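Local structure of esterase (uncultured bacterium pCosCE1, 7ATL) at residues L125-P128 and Y133-L136; Q192-W197 and R205-Y210; A220-A225 and M235-P240. The protein hydrolyses carboxylic esters as a family VIII carboxylesterase with a beta-lactamase-type fold, and also shows promiscuous acyltransferase activity. All coordinates share one frame; numbering follows the deposited sequence. Where two conformers were deposited one is given.

Interaction 1 of 3, residues L125-P128 and Y133-L136; sequences LSQP and YHRL. With EDO (1,2-ethanediol), chain F.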
ATOM      1  N   LEU A 125      10.358 -11.186  -0.927  1.00 29.39           N
ATOM      2  CA  LEU A 125       9.167 -12.058  -1.133  1.00 29.09           C
ATOM      3  C   LEU A 125       8.962 -12.347  -2.626  1.00 30.14           C
ATOM      4  O   LEU A 125       8.214 -13.312  -2.919  1.00 30.10           O
ATOM      5  CB  LEU A 125       7.923 -11.459  -0.470  1.00 28.44           C
ATOM      6  CG  LEU A 125       7.537 -10.031  -0.852  1.00 30.88           C
ATOM      7  CD1 LEU A 125       7.100  -9.915  -2.300  1.00 30.57           C
ATOM      8  CD2 LEU A 125       6.427  -9.528   0.042  1.00 33.05           C
ATOM      9  N   SER A 126       9.598 -11.584  -3.532  1.00 29.63           N
ATOM     10  CA  SER A 126       9.611 -11.853  -4.996  1.00 30.95           C
ATOM     11  C   SER A 126      10.759 -12.787  -5.366  1.00 34.53           C
ATOM     12  O   SER A 126      10.849 -13.107  -6.572  1.00 33.28           O
ATOM     13  CB  SER A 126       9.743 -10.617  -5.818  1.00 31.23           C
ATOM     14  OG  SER A 126       8.801  -9.659  -5.414  1.00 35.22           O
ATOM     15  N   GLN A 127      11.622 -13.155  -4.405  1.00 35.61           N
ATOM     16  CA  GLN A 127      12.829 -13.972  -4.682  1.00 35.47           C
ATOM     17  C   GLN A 127      12.606 -15.374  -4.143  1.00 35.25           C
ATOM     18  O   GLN A 127      11.932 -15.534  -3.138  1.00 31.42           O
ATOM     19  CB  GLN A 127      14.067 -13.294  -4.110  1.00 35.67           C
ATOM     20  CG  GLN A 127      14.508 -12.090  -4.934  1.00 33.68           C
ATOM     21  CD  GLN A 127      15.768 -11.475  -4.379  1.00 34.74           C
ATOM     22  OE1 GLN A 127      16.395 -11.975  -3.434  1.00 37.25           O
ATOM     23  NE2 GLN A 127      16.140 -10.355  -4.965  1.00 35.54           N
ATOM     24  N   PRO A 128      13.151 -16.417  -4.817  1.00 41.56           N
ATOM     25  CA  PRO A 128      13.054 -17.788  -4.321  1.00 40.83           C
ATOM     26  C   PRO A 128      13.814 -17.886  -2.988  1.00 40.21           C
ATOM     27  O   PRO A 128      14.559 -16.978  -2.690  1.00 36.99           O
ATOM     28  CB  PRO A 128      13.686 -18.675  -5.416  1.00 40.64           C
ATOM     29  CG  PRO A 128      14.152 -17.745  -6.533  1.00 38.63           C
ATOM     30  CD  PRO A 128      13.926 -16.321  -6.069  1.00 42.41           C
ATOM     31  N   TYR A 133      18.577 -11.566  -1.790  1.00 28.37           N
ATOM     32  CA  TYR A 133      18.050 -10.811  -0.619  1.00 29.24           C
ATOM     33  C   TYR A 133      17.977 -11.713   0.630  1.00 30.06           C
ATOM     34  O   TYR A 133      18.324 -11.207   1.702  1.00 26.82           O
ATOM     35  CB  TYR A 133      16.687 -10.189  -0.923  1.00 29.06           C
ATOM     36  CG  TYR A 133      16.681  -8.919  -1.737  1.00 26.38           C
ATOM     37  CD1 TYR A 133      17.679  -8.607  -2.635  1.00 25.58           C
ATOM     38  CD2 TYR A 133      15.617  -8.044  -1.646  1.00 25.27           C
ATOM     39  CE1 TYR A 133      17.636  -7.443  -3.391  1.00 25.42           C
ATOM     40  CE2 TYR A 133      15.554  -6.886  -2.405  1.00 25.27           C
ATOM     41  CZ  TYR A 133      16.566  -6.579  -3.284  1.00 23.51           C
ATOM     42  OH  TYR A 133      16.495  -5.440  -4.021  1.00 22.12           O
ATOM     43  N   HIS A 134      17.551 -12.986   0.516  1.00 34.07           N
ATOM     44  CA  HIS A 134      17.529 -13.960   1.645  0.50 34.93           C
ATOM     45  C   HIS A 134      18.954 -14.091   2.231  1.00 36.09           C
ATOM     46  O   HIS A 134      19.120 -13.884   3.450  1.00 29.93           O
ATOM     47  CB  HIS A 134      16.890 -15.287   1.168  0.50 34.73           C
ATOM     48  CG  HIS A 134      15.465 -15.191   0.685  0.50 34.41           C
ATOM     49  ND1 HIS A 134      15.135 -14.941  -0.655  0.50 32.39           N
ATOM     50  CD2 HIS A 134      14.286 -15.335   1.341  0.50 29.37           C
ATOM     51  CE1 HIS A 134      13.827 -14.929  -0.778  0.50 27.99           C
ATOM     52  NE2 HIS A 134      13.292 -15.164   0.425  0.50 28.59           N
ATOM     53  N   ARG A 135      19.936 -14.387   1.371  1.00 35.13           N
ATOM     54  CA  ARG A 135      21.349 -14.586   1.770  1.00 37.67           C
ATOM     55  C   ARG A 135      21.904 -13.312   2.414  1.00 33.64           C
ATOM     56  O   ARG A 135      22.844 -13.417   3.196  1.00 33.92           O
ATOM     57  CB  ARG A 135      22.216 -15.047   0.591  1.00 42.86           C
ATOM     58  CG  ARG A 135      22.102 -16.541   0.290  1.00 54.08           C
ATOM     59  CD  ARG A 135      23.127 -17.086  -0.703  1.00 60.93           C
ATOM     60  NE  ARG A 135      23.529 -16.095  -1.714  1.00 70.46           N
ATOM     61  CZ  ARG A 135      22.901 -15.820  -2.877  1.00 62.90           C
ATOM     62  NH1 ARG A 135      21.792 -16.449  -3.242  1.00 64.72           N
ATOM     63  NH2 ARG A 135      23.390 -14.891  -3.678  1.00 56.22           N
ATOM     64  N   LEU A 136      21.371 -12.138   2.120  1.00 32.80           N
ATOM     65  CA  LEU A 136      21.928 -10.893   2.711  1.00 31.78           C
ATOM     66  C   LEU A 136      21.182 -10.515   3.991  1.00 28.35           C
ATOM     67  O   LEU A 136      21.696  -9.672   4.696  1.00 26.97           O
ATOM     68  CB  LEU A 136      21.852  -9.772   1.674  1.00 35.43           C
ATOM     69  CG  LEU A 136      23.101  -9.627   0.808  1.00 38.82           C
ATOM     70  CD1 LEU A 136      22.824  -8.706  -0.379  1.00 38.35           C
ATOM     71  CD2 LEU A 136      24.273  -9.114   1.647  1.00 38.43           C
TER
HETATM   72  C1  EDO F 405      16.593 -13.058   5.462  0.50 21.72           C
HETATM   73  O1  EDO F 405      15.972 -11.764   5.409  0.50 19.75           O
HETATM   74  C2  EDO F 405      15.859 -14.133   4.745  0.50 21.69           C
HETATM   75  O2  EDO F 405      16.401 -15.425   4.877  0.50 22.83           O
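Q127 and Y133 meet through a hydrogen bond and an amide-over-ring contact. The backbone N-H of Y133, near the start of helix 132-136, donates to Q127 OE1 at 2.8 Å between Y133 N and Q127 OE1. The donor lies in the carbonyl plane on a lone pair of OE1, and the N-H points fairly straight at it (157°). Q127 reaches it with a chain extended beyond CG (chi2 -178°), the two side chains crossing at about a right angle.

In the second contact, Q127 NE2 sits over one face of the Y133 ring, displaced toward its rim and 3.3 Å from CD1 of Y133, with amide and ring planes 62° apart. D122 joins the two: its OD2 is hydrogen-bonded to Q127 NE2, its backbone N to Y133 OH. Both ends of the amide are thus held, which fixes its rotation.

Around H134 the contact is less certain, since H134 was modelled in two conformers. In one, Q127 O lies near the ring plane at CE1 of H134, while P128 O approaches obliquely, too poorly aimed at ND1 to hydrogen-bond. O2 of a 1,2-ethanediol, probably from the crystallisation liquor, makes a weak hydrogen bond to H134 O; the molecule is also hydrogen-bonded to K139 NZ.

The Y133 side chain lies near, without touching, S65, K68 and Y123, a set consistent with the SxxK and tyrosine motifs of serine beta-lactamases and probably the catalytic centre.

Interaction 2 of 3, residues Q192-W197 and R205-Y210; sequences QVFNHW and RNTGFY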
ATOM      1  N   GLN A 192       7.956  10.817  12.560  1.00 26.97           N
ATOM      2  CA  GLN A 192       7.775  12.275  12.788  1.00 29.83           C
ATOM      3  C   GLN A 192       7.539  12.946  11.423  1.00 28.29           C
ATOM      4  O   GLN A 192       6.649  13.805  11.327  1.00 27.50           O
ATOM      5  CB  GLN A 192       8.948  12.889  13.559  1.00 31.61           C
ATOM      6  CG  GLN A 192       8.918  12.615  15.055  1.00 35.35           C
ATOM      7  CD  GLN A 192       9.167  11.179  15.486  1.00 38.51           C
ATOM      8  OE1 GLN A 192       8.475  10.660  16.355  1.00 43.33           O
ATOM      9  NE2 GLN A 192      10.159  10.510  14.915  1.00 36.57           N
ATOM     10  N   VAL A 193       8.258  12.529  10.382  1.00 27.14           N
ATOM     11  CA  VAL A 193       8.031  13.040   8.999  1.00 25.45           C
ATOM     12  C   VAL A 193       6.564  12.821   8.619  1.00 25.65           C
ATOM     13  O   VAL A 193       5.892  13.771   8.203  1.00 24.71           O
ATOM     14  CB  VAL A 193       8.963  12.379   7.978  1.00 23.43           C
ATOM     15  CG1 VAL A 193       8.578  12.799   6.581  1.00 23.19           C
ATOM     16  CG2 VAL A 193      10.424  12.699   8.248  1.00 23.75           C
ATOM     17  N   PHE A 194       6.073  11.597   8.745  1.00 26.78           N
ATOM     18  CA  PHE A 194       4.673  11.259   8.394  1.00 27.76           C
ATOM     19  C   PHE A 194       3.706  12.122   9.213  1.00 28.77           C
ATOM     20  O   PHE A 194       2.669  12.562   8.669  1.00 27.04           O
ATOM     21  CB  PHE A 194       4.368   9.784   8.654  1.00 26.67           C
ATOM     22  CG  PHE A 194       2.927   9.431   8.399  1.00 26.66           C
ATOM     23  CD1 PHE A 194       2.441   9.369   7.098  1.00 25.47           C
ATOM     24  CD2 PHE A 194       2.049   9.199   9.456  1.00 27.47           C
ATOM     25  CE1 PHE A 194       1.115   9.046   6.856  1.00 26.42           C
ATOM     26  CE2 PHE A 194       0.718   8.877   9.216  1.00 28.21           C
ATOM     27  CZ  PHE A 194       0.253   8.799   7.910  1.00 28.39           C
ATOM     28  N   ASN A 195       3.994  12.302  10.506  1.00 31.44           N
ATOM     29  CA  ASN A 195       3.073  13.037  11.407  1.00 32.76           C
ATOM     30  C   ASN A 195       2.995  14.491  10.914  1.00 31.17           C
ATOM     31  O   ASN A 195       1.873  14.957  10.632  1.00 31.17           O
ATOM     32  CB  ASN A 195       3.441  12.892  12.884  1.00 34.08           C
ATOM     33  CG  ASN A 195       2.424  13.581  13.772  1.00 36.31           C
ATOM     34  OD1 ASN A 195       1.226  13.300  13.708  1.00 40.66           O
ATOM     35  ND2 ASN A 195       2.882  14.533  14.559  1.00 37.96           N
ATOM     36  N   HIS A 196       4.148  15.134  10.731  1.00 30.98           N
ATOM     37  CA  HIS A 196       4.292  16.549  10.294  1.00 34.67           C
ATOM     38  C   HIS A 196       3.808  16.745   8.856  1.00 32.27           C
ATOM     39  O   HIS A 196       3.132  17.760   8.628  1.00 38.24           O
ATOM     40  CB  HIS A 196       5.728  17.053  10.478  1.00 37.06           C
ATOM     41  CG  HIS A 196       6.133  17.122  11.909  1.00 41.15           C
ATOM     42  ND1 HIS A 196       7.454  17.121  12.303  1.00 44.63           N
ATOM     43  CD2 HIS A 196       5.396  17.165  13.042  1.00 41.93           C
ATOM     44  CE1 HIS A 196       7.519  17.180  13.618  1.00 44.35           C
ATOM     45  NE2 HIS A 196       6.268  17.215  14.091  1.00 44.66           N
ATOM     46  N   TRP A 197       4.082  15.814   7.939  1.00 31.55           N
ATOM     47  CA  TRP A 197       3.854  16.034   6.481  1.00 29.38           C
ATOM     48  C   TRP A 197       2.509  15.484   6.028  1.00 26.90           C
ATOM     49  O   TRP A 197       2.017  15.982   5.026  1.00 27.52           O
ATOM     50  CB  TRP A 197       5.009  15.483   5.642  1.00 28.34           C
ATOM     51  CG  TRP A 197       6.200  16.368   5.760  1.00 26.25           C
ATOM     52  CD1 TRP A 197       7.121  16.352   6.755  1.00 27.73           C
ATOM     53  CD2 TRP A 197       6.541  17.467   4.909  1.00 26.94           C
ATOM     54  NE1 TRP A 197       8.060  17.318   6.538  1.00 30.51           N
ATOM     55  CE2 TRP A 197       7.716  18.035   5.426  1.00 28.00           C
ATOM     56  CE3 TRP A 197       5.996  18.001   3.741  1.00 30.31           C
ATOM     57  CZ2 TRP A 197       8.337  19.131   4.842  1.00 26.80           C
ATOM     58  CZ3 TRP A 197       6.621  19.069   3.137  1.00 30.76           C
ATOM     59  CH2 TRP A 197       7.782  19.620   3.686  1.00 30.55           C
ATOM     60  N   ARG A 205      -6.862  10.625  12.337  1.00 35.24           N
ATOM     61  CA  ARG A 205      -7.102  10.381  13.787  1.00 40.13           C
ATOM     62  C   ARG A 205      -6.226   9.234  14.312  1.00 37.99           C
ATOM     63  O   ARG A 205      -5.926   9.245  15.528  1.00 39.10           O
ATOM     64  CB  ARG A 205      -8.584  10.118  14.096  1.00 45.19           C
ATOM     65  CG  ARG A 205      -9.296   9.177  13.135  1.00 51.96           C
ATOM     66  CD  ARG A 205     -10.715   8.859  13.578  1.00 55.17           C
ATOM     67  NE  ARG A 205     -11.269   7.742  12.823  1.00 57.38           N
ATOM     68  CZ  ARG A 205     -12.524   7.317  12.920  1.00 58.02           C
ATOM     69  NH1 ARG A 205     -12.932   6.279  12.207  1.00 56.75           N
ATOM     70  NH2 ARG A 205     -13.370   7.928  13.731  1.00 59.11           N
ATOM     71  N   ASN A 206      -5.845   8.259  13.476  1.00 33.02           N
ATOM     72  CA  ASN A 206      -5.362   6.969  14.018  1.00 31.79           C
ATOM     73  C   ASN A 206      -4.495   6.206  13.011  1.00 31.68           C
ATOM     74  O   ASN A 206      -4.752   5.009  12.779  1.00 29.34           O
ATOM     75  CB  ASN A 206      -6.568   6.158  14.496  1.00 33.19           C
ATOM     76  CG  ASN A 206      -6.163   4.981  15.349  1.00 32.24           C
ATOM     77  OD1 ASN A 206      -6.816   3.946  15.291  1.00 32.65           O
ATOM     78  ND2 ASN A 206      -5.080   5.128  16.103  1.00 31.47           N
ATOM     79  N   THR A 207      -3.436   6.832  12.496  1.00 31.31           N
ATOM     80  CA  THR A 207      -2.561   6.184  11.497  1.00 31.58           C
ATOM     81  C   THR A 207      -1.099   6.488  11.831  1.00 30.80           C
ATOM     82  O   THR A 207      -0.770   7.661  12.064  1.00 31.95           O
ATOM     83  CB  THR A 207      -2.996   6.599  10.087  1.00 35.58           C
ATOM     84  OG1 THR A 207      -4.272   5.992   9.834  1.00 35.58           O
ATOM     85  CG2 THR A 207      -1.985   6.215   9.023  1.00 34.60           C
ATOM     86  N   GLY A 208      -0.254   5.458  11.826  1.00 27.69           N
ATOM     87  CA  GLY A 208       1.174   5.592  12.144  1.00 28.34           C
ATOM     88  C   GLY A 208       1.893   4.287  11.903  1.00 28.56           C
ATOM     89  O   GLY A 208       1.397   3.499  11.069  1.00 28.54           O
ATOM     90  N   PHE A 209       2.994   4.062  12.624  1.00 28.18           N
ATOM     91  CA  PHE A 209       3.982   2.982  12.349  1.00 29.77           C
ATOM     92  C   PHE A 209       3.904   1.859  13.389  1.00 29.46           C
ATOM     93  O   PHE A 209       4.510   0.798  13.155  1.00 30.30           O
ATOM     94  CB  PHE A 209       5.382   3.587  12.264  1.00 29.51           C
ATOM     95  CG  PHE A 209       5.658   4.202  10.922  1.00 28.33           C
ATOM     96  CD1 PHE A 209       5.994   3.393   9.850  1.00 26.39           C
ATOM     97  CD2 PHE A 209       5.514   5.564  10.730  1.00 27.72           C
ATOM     98  CE1 PHE A 209       6.226   3.936   8.602  1.00 27.84           C
ATOM     99  CE2 PHE A 209       5.734   6.111   9.482  1.00 29.08           C
ATOM    100  CZ  PHE A 209       6.101   5.300   8.424  1.00 31.15           C
ATOM    101  N   TYR A 210       3.200   2.109  14.490  1.00 30.97           N
ATOM    102  CA  TYR A 210       2.800   1.112  15.511  1.00 32.91           C
ATOM    103  C   TYR A 210       1.612   1.648  16.311  1.00 33.59           C
ATOM    104  O   TYR A 210       1.339   2.863  16.228  1.00 35.21           O
ATOM    105  CB  TYR A 210       3.977   0.810  16.429  1.00 32.53           C
ATOM    106  CG  TYR A 210       4.205   1.804  17.534  1.00 33.56           C
ATOM    107  CD1 TYR A 210       4.836   3.007  17.291  1.00 34.39           C
ATOM    108  CD2 TYR A 210       3.796   1.536  18.829  1.00 34.32           C
ATOM    109  CE1 TYR A 210       5.076   3.916  18.311  1.00 35.60           C
ATOM    110  CE2 TYR A 210       4.017   2.436  19.859  1.00 35.63           C
ATOM    111  CZ  TYR A 210       4.681   3.623  19.604  1.00 37.04           C
ATOM    112  OH  TYR A 210       4.948   4.497  20.621  1.00 34.67           O
TER
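F194 projects from helix 190-199 toward T207, G208 and the F209 ring, and its side chain carries nearly all of the contact. At its base, CB of F194 touches CE2 of F209 at 4.0 Å, lying near the plane of the F209 ring, at its edge. With CG of F194 anti to the backbone N (chi1 176°), the ring swings off the helix toward the loop. Further out, F194 CD2 is 4.1 Å from T207 O. The approach tightens at the next atom, where F194 CE2 comes within 3.4 Å of T207 O; the oxygen lies close to the ring plane and meets the edge rather than a face. At the far end, CZ of F194 packs on the methyl CG2 of T207 at 3.6 Å, the two side chains crossing at about a right angle.

T207 splits its branches: CG2 meets F194 CZ, while OG1 is hydrogen-bonded to D273 OD2. No hydrogen bond joins the two segments, and dispersion together with the oxygen at the aromatic edge accounts for the contact. Beyond it, Y70 of helix 67-80 meets the F194 ring with planes nearly perpendicular, and I71 of the same helix touches F209.

The packing joins helix 190-199 and the loop that follows it to helix 67-80, whose start carries a probable SxxK motif; in serine beta-lactamase folds this is the central helix of the helical domain.

Interaction 3 of 3, residues A220-A225 and M235-P240; sequences AYHDTA and MLLTLP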
ATOM      1  N   ALA A 220      -5.146 -10.445  12.238  1.00 30.40           N
ATOM      2  CA  ALA A 220      -4.799 -10.890  10.875  1.00 31.50           C
ATOM      3  C   ALA A 220      -5.102 -12.382  10.722  1.00 30.89           C
ATOM      4  O   ALA A 220      -4.620 -13.186  11.559  1.00 40.20           O
ATOM      5  CB  ALA A 220      -3.340 -10.607  10.608  1.00 33.56           C
ATOM      6  N   TYR A 221      -5.826 -12.736   9.667  1.00 27.00           N
ATOM      7  CA  TYR A 221      -6.161 -14.121   9.262  1.00 27.41           C
ATOM      8  C   TYR A 221      -5.576 -14.328   7.866  1.00 28.89           C
ATOM      9  O   TYR A 221      -5.312 -13.279   7.200  1.00 32.90           O
ATOM     10  CB  TYR A 221      -7.681 -14.348   9.243  1.00 26.05           C
ATOM     11  CG  TYR A 221      -8.336 -14.251  10.593  1.00 26.40           C
ATOM     12  CD1 TYR A 221      -8.612 -13.018  11.157  1.00 27.19           C
ATOM     13  CD2 TYR A 221      -8.657 -15.388  11.320  1.00 27.17           C
ATOM     14  CE1 TYR A 221      -9.165 -12.912  12.421  1.00 28.56           C
ATOM     15  CE2 TYR A 221      -9.223 -15.301  12.579  1.00 27.35           C
ATOM     16  CZ  TYR A 221      -9.481 -14.058  13.132  1.00 29.25           C
ATOM     17  OH  TYR A 221     -10.015 -13.957  14.387  1.00 34.14           O
ATOM     18  N   HIS A 222      -5.412 -15.586   7.443  1.00 26.84           N
ATOM     19  CA  HIS A 222      -4.996 -15.952   6.070  1.00 33.15           C
ATOM     20  C   HIS A 222      -5.849 -17.124   5.578  1.00 35.69           C
ATOM     21  O   HIS A 222      -6.431 -17.770   6.449  1.00 37.20           O
ATOM     22  CB  HIS A 222      -3.494 -16.247   6.036  1.00 35.08           C
ATOM     23  CG  HIS A 222      -3.167 -17.642   6.418  1.00 35.85           C
ATOM     24  ND1 HIS A 222      -2.916 -18.615   5.455  1.00 38.25           N
ATOM     25  CD2 HIS A 222      -3.083 -18.228   7.641  1.00 37.75           C
ATOM     26  CE1 HIS A 222      -2.660 -19.750   6.081  1.00 43.08           C
ATOM     27  NE2 HIS A 222      -2.761 -19.537   7.439  1.00 38.51           N
ATOM     28  N   ASP A 223      -5.895 -17.376   4.258  1.00 41.41           N
ATOM     29  CA  ASP A 223      -6.775 -18.379   3.587  1.00 48.86           C
ATOM     30  C   ASP A 223      -6.155 -19.776   3.720  1.00 58.48           C
ATOM     31  O   ASP A 223      -4.950 -19.920   3.417  1.00 59.58           O
ATOM     32  CB  ASP A 223      -6.995 -18.061   2.102  1.00 49.07           C
ATOM     33  CG  ASP A 223      -7.060 -16.585   1.686  1.00 49.11           C
ATOM     34  OD1 ASP A 223      -7.883 -15.813   2.244  1.00 43.42           O
ATOM     35  OD2 ASP A 223      -6.316 -16.220   0.749  1.00 46.96           O
ATOM     36  N   THR A 224      -6.946 -20.769   4.160  1.00 82.19           N
ATOM     37  CA  THR A 224      -6.509 -22.177   4.417  1.00 94.90           C
ATOM     38  C   THR A 224      -7.494 -23.149   3.766  1.00 92.53           C
ATOM     39  O   THR A 224      -8.395 -22.659   3.068  1.00 82.86           O
ATOM     40  CB  THR A 224      -6.440 -22.524   5.913  1.00107.68           C
ATOM     41  OG1 THR A 224      -6.309 -21.315   6.660  1.00118.83           O
ATOM     42  CG2 THR A 224      -5.309 -23.473   6.266  1.00105.08           C
ATOM     43  N   ALA A 225      -7.299 -24.458   4.001  1.00101.34           N
ATOM     44  CA  ALA A 225      -8.169 -25.596   3.602  1.00104.22           C
ATOM     45  C   ALA A 225      -9.579 -25.096   3.231  1.00101.77           C
ATOM     46  O   ALA A 225      -9.843 -24.895   2.026  1.00 94.30           O
ATOM     47  CB  ALA A 225      -8.189 -26.644   4.702  1.00 95.82           C
ATOM     48  N   MET A 235       5.249 -16.639  10.227  1.00 32.36           N
ATOM     49  CA  MET A 235       4.642 -17.587   9.254  1.00 35.22           C
ATOM     50  C   MET A 235       5.115 -17.272   7.827  1.00 33.46           C
ATOM     51  O   MET A 235       5.010 -16.095   7.412  1.00 32.85           O
ATOM     52  CB  MET A 235       3.118 -17.454   9.320  1.00 38.74           C
ATOM     53  CG  MET A 235       2.330 -18.654   8.865  1.00 40.76           C
ATOM     54  SD  MET A 235       0.658 -18.487   9.540  1.00 41.04           S
ATOM     55  CE  MET A 235       0.127 -20.199   9.474  1.00 47.32           C
ATOM     56  N   LEU A 236       5.541 -18.297   7.089  1.00 32.33           N
ATOM     57  CA  LEU A 236       5.847 -18.200   5.638  1.00 33.75           C
ATOM     58  C   LEU A 236       4.640 -18.668   4.816  1.00 32.69           C
ATOM     59  O   LEU A 236       4.456 -19.888   4.686  1.00 31.48           O
ATOM     60  CB  LEU A 236       7.077 -19.051   5.304  1.00 35.35           C
ATOM     61  CG  LEU A 236       8.359 -18.736   6.075  1.00 37.98           C
ATOM     62  CD1 LEU A 236       9.575 -19.316   5.354  1.00 40.85           C
ATOM     63  CD2 LEU A 236       8.548 -17.245   6.274  1.00 35.93           C
ATOM     64  N   LEU A 237       3.924 -17.721   4.208  1.00 34.11           N
ATOM     65  CA  LEU A 237       2.723 -17.918   3.341  1.00 33.05           C
ATOM     66  C   LEU A 237       3.119 -17.921   1.860  1.00 32.21           C
ATOM     67  O   LEU A 237       3.877 -17.024   1.457  1.00 32.86           O
ATOM     68  CB  LEU A 237       1.733 -16.778   3.609  1.00 31.94           C
ATOM     69  CG  LEU A 237       1.068 -16.815   4.981  1.00 34.62           C
ATOM     70  CD1 LEU A 237      -0.026 -15.767   5.075  1.00 35.77           C
ATOM     71  CD2 LEU A 237       0.496 -18.202   5.268  1.00 36.69           C
ATOM     72  N   THR A 238       2.587 -18.861   1.071  1.00 34.20           N
ATOM     73  CA  THR A 238       2.762 -18.888  -0.408  1.00 36.70           C
ATOM     74  C   THR A 238       1.927 -17.741  -0.995  1.00 35.61           C
ATOM     75  O   THR A 238       0.718 -17.664  -0.728  1.00 34.45           O
ATOM     76  CB  THR A 238       2.454 -20.270  -1.013  1.00 35.23           C
ATOM     77  OG1 THR A 238       3.093 -21.255  -0.209  1.00 33.61           O
ATOM     78  CG2 THR A 238       2.949 -20.434  -2.436  1.00 33.28           C
ATOM     79  N   LEU A 239       2.566 -16.828  -1.714  1.00 36.18           N
ATOM     80  CA  LEU A 239       1.837 -15.726  -2.379  1.00 38.91           C
ATOM     81  C   LEU A 239       1.057 -16.330  -3.540  1.00 42.02           C
ATOM     82  O   LEU A 239       1.482 -17.346  -4.098  1.00 44.09           O
ATOM     83  CB  LEU A 239       2.837 -14.657  -2.824  1.00 36.91           C
ATOM     84  CG  LEU A 239       3.403 -13.841  -1.667  1.00 35.52           C
ATOM     85  CD1 LEU A 239       4.795 -13.306  -1.973  1.00 34.61           C
ATOM     86  CD2 LEU A 239       2.442 -12.725  -1.306  1.00 34.70           C
ATOM     87  N   PRO A 240      -0.116 -15.765  -3.901  1.00 44.89           N
ATOM     88  CA  PRO A 240      -0.842 -16.218  -5.089  1.00 48.02           C
ATOM     89  C   PRO A 240       0.057 -16.073  -6.329  1.00 48.21           C
ATOM     90  O   PRO A 240       0.937 -15.213  -6.323  1.00 46.15           O
ATOM     91  CB  PRO A 240      -2.093 -15.332  -5.158  1.00 47.99           C
ATOM     92  CG  PRO A 240      -1.847 -14.196  -4.177  1.00 47.87           C
ATOM     93  CD  PRO A 240      -0.796 -14.670  -3.196  1.00 46.50           C
TER
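H222 and L237 mark the closest backbone approach, with their CA atoms 8.4 Å apart, so strands 221-222 and 235-238 exchange no backbone hydrogen bonds and belong to different small sheets. Side chains that start out toward the opposing segment make the contact.

The imidazole of H222 is the shared surface. L237 straddles its root and its face with two methyl groups. CD1 of L237 rests against CB of H222 at 3.6 Å. CD2 lies over one face in a CH-pi contact, 3.7 Å from the ring centroid and 23° off the ring normal, displaced toward the ND1 side; the L237 CD2 to H222 ND1 distance is 3.4 Å. This placement follows from the torsion of the histidine, whose CG stands between the backbone N and the carbonyl carbon (chi1 85°).

M235 comes from another direction, crossing H222 at about a right angle. Its chain is extended beyond CG (chi2 161°), which carries the methyl M235 CE to 3.6 Å from H222 NE2. The sulfur follows in a Met-aromatic contact, M235 SD being 4.6 Å from the centroid of the H222 ring and oblique to it.

H222 NE2 is hydrogen-bonded to E229 OE1, on the neighbouring strand 229-230, whose backbone also pairs with H222. M235 packs on E229 as well, while L237 leans on I247 of strand 246-249.

Chemically, the histidine has two roles: its face and CB receive the L237 methyls, and M235 approaches obliquely near NE2, whereas NE2 itself is satisfied by a carboxylate. That carboxylate probably helps to hold the ring's rotation and might favour a protonated imidazole in this buried setting.

The three contacts follow one another along the chain within a single beta-lactamase-type fold. Interaction 3 is the buried one, whereas interactions 1 and 2 are only partly buried. Interactions 1 and 3 touch: L125 O lies 3.5 Å from L239 CD1 in plain packing, although their centres are 18 Å apart. Interaction 2 stands away from both, its centre 29 Å from either. Of the three, only interaction 1 has a hydrogen bond between its segments, tying a loop to a short helix. Interaction 2 packs a helix on a loop through aromatic and methyl groups and a carbonyl oxygen at a ring edge, and interaction 3 joins strands of separate small sheets through an imidazole ring.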